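Long-range contacts in uncharacterized protein (Aeromonas hydrophila J-1, PDB 6R1J), which is one component of the tripartite alpha-pore-forming toxin AHL, captured here in its soluble form and probably acting together with its partner proteins to perforate target membranes: residues Ser22-Pro27 / Ile194-Gly199; Gln8-Met13 / Gly212-Arg217. The protein carries 3 engineered substitutions. All blocks are in the same frame, centred on the assembly; numbering follows the deposited sequence.

From the N terminus, helix 5-21 runs first against helix 163-236: interaction 2 joins its residues 8-13 to residues 212-217 and closes a loop of 198 residues, nearly all helical. The chain then leaves helix 5-21 through the turn 22-27, which meets residues 194-199 in interaction 1 before helix 28-70 begins. This second, shorter loop of 166 residues lies wholly within the first, so the two contacts nest and do not cross. Their centres are 24 Å apart along the elongated helical bundle. Both rest on helix 163-236, tying the N-terminal helix and its exit turn to that helix, and both touch a second subunit.

Interaction 1 of 2, residues Ser22-Pro27 / Ile194-Gly199; sequences SFSGLP and IQRQQG
Phe23 and Leu26 of the turn between helix 5-21 and helix 28-70 pack on one flank of helix 163-236, at Arg196 and Gln197, in this elongated alpha-helical bundle. The van der Waals part of the contact has two centres. The Phe23 ring meets the helix backbone obliquely, CE2 3.6 Å from Arg196 O and CZ 3.8 Å from Gly199 C, where the glycine brings no side chain between ring and backbone. Edge-to-face packing with Phe200 further fixes this ring. Leu26 sends its CD2 branch to the bases of two neighbouring side chains, 3.6 Å from Gln197 CG and 4.0 Å from Arg196 CG. Beyond CG the Gln197 chain is extended, carrying NE2 to the Pro27 ring, with 3.8 Å between NE2 and Pro27 CD; Pro27 is the N-cap residue of helix 28-70. Pro27 also rests on Leu120 of helix 78-157 and Gln197 on Ile123 and Leu127, so the end of the turn sits between helices 163-236 and 78-157.

The polar part is a single hydrogen bond. Chi1 of -173° swings the Arg196 chain away from its own N, and a bend at chi3 (-64°) turns the edge of the guanidinium to the Ser24 carbonyl, while Gln15 of the second subunit packs on the arginine side chain. NH1 lies 3.0 Å from Ser24 O, with an N-H...O angle of 149°, and approaches from above the carbonyl plane.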
# COMPACT_ATOMS: atom_id res chain seq x y z
N SER A 22 15.76 -14.21 0.53
CA SER A 22 14.87 -15.34 0.80
C SER A 22 13.93 -15.59 -0.39
O SER A 22 13.31 -16.63 -0.38
CB SER A 22 14.10 -15.17 2.11
OG SER A 22 13.04 -14.26 1.94
N PHE A 23 13.81 -14.64 -1.31
CA PHE A 23 12.87 -14.72 -2.44
C PHE A 23 13.49 -15.53 -3.58
O PHE A 23 14.64 -15.32 -3.93
CB PHE A 23 12.48 -13.31 -2.91
CG PHE A 23 11.46 -12.61 -2.03
CD1 PHE A 23 11.86 -11.89 -0.91
CD2 PHE A 23 10.11 -12.68 -2.31
CE1 PHE A 23 10.93 -11.23 -0.12
CE2 PHE A 23 9.17 -12.05 -1.50
CZ PHE A 23 9.58 -11.31 -0.42
N SER A 24 12.71 -16.46 -4.13
CA SER A 24 13.12 -17.28 -5.30
C SER A 24 12.06 -17.17 -6.40
O SER A 24 10.90 -16.72 -6.15
CB SER A 24 13.40 -18.69 -4.86
OG SER A 24 12.23 -19.29 -4.32
N GLY A 25 12.46 -17.52 -7.62
CA GLY A 25 11.53 -17.64 -8.75
C GLY A 25 11.17 -16.28 -9.29
O GLY A 25 10.11 -16.17 -9.87
N LEU A 26 12.01 -15.28 -9.07
CA LEU A 26 11.72 -13.91 -9.55
C LEU A 26 12.52 -13.64 -10.82
O LEU A 26 13.49 -14.33 -11.13
CB LEU A 26 11.99 -12.90 -8.42
CG LEU A 26 11.02 -12.97 -7.24
CD1 LEU A 26 11.44 -12.01 -6.13
CD2 LEU A 26 9.58 -12.68 -7.68
N PRO A 27 12.13 -12.63 -11.60
CA PRO A 27 12.84 -12.31 -12.83
C PRO A 27 14.20 -11.65 -12.64
O PRO A 27 14.57 -11.26 -11.51
CB PRO A 27 11.90 -11.33 -13.56
CG PRO A 27 11.03 -10.75 -12.46
CD PRO A 27 10.88 -11.85 -11.44
N ILE A 194 2.04 -12.13 -8.65
CA ILE A 194 1.85 -10.68 -8.37
C ILE A 194 2.14 -10.44 -6.89
O ILE A 194 2.87 -9.51 -6.61
CB ILE A 194 0.44 -10.22 -8.74
CG1 ILE A 194 0.25 -10.18 -10.25
CG2 ILE A 194 0.13 -8.87 -8.10
CD1 ILE A 194 -1.21 -10.07 -10.64
N GLN A 195 1.56 -11.25 -6.01
CA GLN A 195 1.73 -11.17 -4.54
C GLN A 195 3.22 -11.26 -4.16
O GLN A 195 3.73 -10.40 -3.40
CB GLN A 195 0.86 -12.25 -3.91
CG GLN A 195 1.02 -12.48 -2.42
CD GLN A 195 0.09 -13.60 -2.02
OE1 GLN A 195 -0.98 -13.38 -1.44
NE2 GLN A 195 0.43 -14.82 -2.41
N ARG A 196 3.93 -12.24 -4.72
CA ARG A 196 5.36 -12.45 -4.40
C ARG A 196 6.17 -11.25 -4.88
O ARG A 196 7.06 -10.78 -4.13
CB ARG A 196 5.84 -13.71 -5.11
CG ARG A 196 7.24 -14.12 -4.73
CD ARG A 196 7.58 -15.42 -5.43
NE ARG A 196 6.74 -16.54 -5.01
CZ ARG A 196 7.09 -17.83 -5.14
NH1 ARG A 196 8.28 -18.14 -5.66
NH2 ARG A 196 6.29 -18.79 -4.71
N GLN A 197 5.94 -10.77 -6.09
CA GLN A 197 6.71 -9.60 -6.56
C GLN A 197 6.39 -8.37 -5.69
O GLN A 197 7.30 -7.56 -5.50
CB GLN A 197 6.47 -9.27 -8.04
CG GLN A 197 7.16 -10.27 -8.96
CD GLN A 197 7.14 -9.90 -10.42
OE1 GLN A 197 7.06 -8.72 -10.80
NE2 GLN A 197 7.18 -10.94 -11.25
N GLN A 198 5.14 -8.13 -5.34
CA GLN A 198 4.81 -6.94 -4.49
C GLN A 198 5.58 -7.06 -3.16
O GLN A 198 6.16 -6.06 -2.67
CB GLN A 198 3.30 -6.86 -4.26
CG GLN A 198 2.52 -6.47 -5.51
CD GLN A 198 1.03 -6.69 -5.34
OE1 GLN A 198 0.60 -7.56 -4.57
NE2 GLN A 198 0.21 -5.92 -6.07
N GLY A 199 5.57 -8.24 -2.56
CA GLY A 199 6.32 -8.47 -1.31
C GLY A 199 7.79 -8.15 -1.51
O GLY A 199 8.41 -7.45 -0.68

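Interaction 2 of 2, residues Gln8-Met13 / Gly212-Arg217; sequences QSIANM and GSLIDR
Leu214 faces Ser9, Ile10 and Met13 where helix 5-21 packs against helix 163-236, an antiparallel helix pair within the alpha-helical bundle. The short segment axes come within 9.3 Å and their directions differ by 154°. At the nearest point the small Ser9 points at the opposite helix, its CA 5.8 Å from that of Leu214 and the two CB atoms 3.9 Å apart. Ser9 OG rests against Ser213 CB, and its polar need is met within its own helix by a hydrogen bond to Ile5 O.

From there the Leu214 side chain extends to Ile10 and Met13. A chi1 of 180° sets its CG opposite the backbone nitrogen, which carries the CD1 branch across to the first helix, between these two residues. The leucine and Ile10 side chains are inclined to each other, and CD1 meets the isoleucine through CG1 at 3.9 Å. Against Met13 the leucine crosses at about a right angle, touching it through the sulfur alone. The surrounding helices complete this buried apolar layer: Leu45 of helix 28-70 touches both Ile10 and Leu214, whereas Phe211 and Phe207, about one and two turns before Leu214 on its own helix, pack on Met13. The extended chi2 of Met13 (171°) carries the sulfur towards the leucine, and Met13 SD lies 4.0 Å from Leu214 CD1.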
# COMPACT_ATOMS: atom_id res chain seq x y z
N GLN A 8 22.09 2.65 12.61
CA GLN A 8 20.71 2.16 12.41
C GLN A 8 20.49 1.76 10.96
O GLN A 8 19.88 0.72 10.74
CB GLN A 8 19.71 3.23 12.81
CG GLN A 8 19.57 3.36 14.33
CD GLN A 8 18.41 4.24 14.69
OE1 GLN A 8 17.35 4.16 14.07
NE2 GLN A 8 18.59 5.07 15.71
N SER A 9 20.91 2.61 10.04
CA SER A 9 20.71 2.44 8.59
C SER A 9 21.40 1.14 8.19
O SER A 9 20.79 0.31 7.51
CB SER A 9 21.27 3.60 7.82
OG SER A 9 20.54 4.78 8.06
N ILE A 10 22.63 0.97 8.66
CA ILE A 10 23.42 -0.26 8.40
C ILE A 10 22.66 -1.48 8.91
O ILE A 10 22.47 -2.41 8.12
CB ILE A 10 24.84 -0.12 8.94
CG1 ILE A 10 25.64 0.86 8.09
CG2 ILE A 10 25.50 -1.48 9.01
CD1 ILE A 10 26.97 1.26 8.69
N ALA A 11 22.20 -1.46 10.16
CA ALA A 11 21.52 -2.62 10.78
C ALA A 11 20.25 -2.95 10.00
O ALA A 11 20.01 -4.15 9.71
CB ALA A 11 21.24 -2.32 12.23
N ASN A 12 19.47 -1.93 9.65
CA ASN A 12 18.19 -2.08 8.92
C ASN A 12 18.47 -2.64 7.52
O ASN A 12 17.71 -3.50 7.09
CB ASN A 12 17.43 -0.76 8.89
CG ASN A 12 16.96 -0.34 10.27
OD1 ASN A 12 16.75 -1.20 11.11
ND2 ASN A 12 16.83 0.96 10.51
N MET A 13 19.48 -2.13 6.85
CA MET A 13 19.90 -2.62 5.51
C MET A 13 20.31 -4.09 5.61
O MET A 13 19.88 -4.85 4.74
CB MET A 13 21.03 -1.79 4.95
CG MET A 13 20.56 -0.44 4.46
SD MET A 13 21.92 0.67 4.03
CE MET A 13 22.37 0.05 2.42
N GLY A 212 19.06 5.31 1.43
CA GLY A 212 18.95 6.77 1.23
C GLY A 212 19.30 7.53 2.52
O GLY A 212 19.91 8.61 2.44
N SER A 213 18.88 7.03 3.68
CA SER A 213 19.19 7.69 4.97
C SER A 213 20.70 7.65 5.18
O SER A 213 21.29 8.65 5.62
CB SER A 213 18.44 7.05 6.09
OG SER A 213 17.07 7.35 5.97
N LEU A 214 21.33 6.52 4.86
CA LEU A 214 22.80 6.39 4.94
C LEU A 214 23.48 7.40 4.01
O LEU A 214 24.40 8.13 4.46
CB LEU A 214 23.20 4.94 4.66
CG LEU A 214 24.71 4.63 4.69
CD1 LEU A 214 24.93 3.15 5.03
CD2 LEU A 214 25.38 4.96 3.37
N ILE A 215 23.04 7.49 2.75
CA ILE A 215 23.64 8.41 1.74
C ILE A 215 23.48 9.86 2.20
O ILE A 215 24.42 10.63 2.04
CB ILE A 215 22.99 8.12 0.38
CG1 ILE A 215 23.55 6.81 -0.19
CG2 ILE A 215 23.14 9.28 -0.60
CD1 ILE A 215 22.73 6.27 -1.38
N ASP A 216 22.30 10.25 2.69
CA ASP A 216 22.07 11.64 3.14
C ASP A 216 23.06 11.97 4.30
O ASP A 216 23.56 13.06 4.32
CB ASP A 216 20.62 11.88 3.56
CG ASP A 216 19.60 11.80 2.43
OD1 ASP A 216 20.00 11.85 1.22
OD2 ASP A 216 18.42 11.63 2.76
N ARG A 217 23.36 11.02 5.16
CA ARG A 217 24.24 11.28 6.33
C ARG A 217 25.69 11.30 5.86
O ARG A 217 26.44 12.16 6.31
CB ARG A 217 24.07 10.22 7.42
CG ARG A 217 24.95 10.45 8.64
CD ARG A 217 24.90 11.88 9.18
NE ARG A 217 23.54 12.29 9.53
CZ ARG A 217 22.99 12.24 10.76
NH1 ARG A 217 21.75 12.65 10.94
NH2 ARG A 217 23.67 11.84 11.82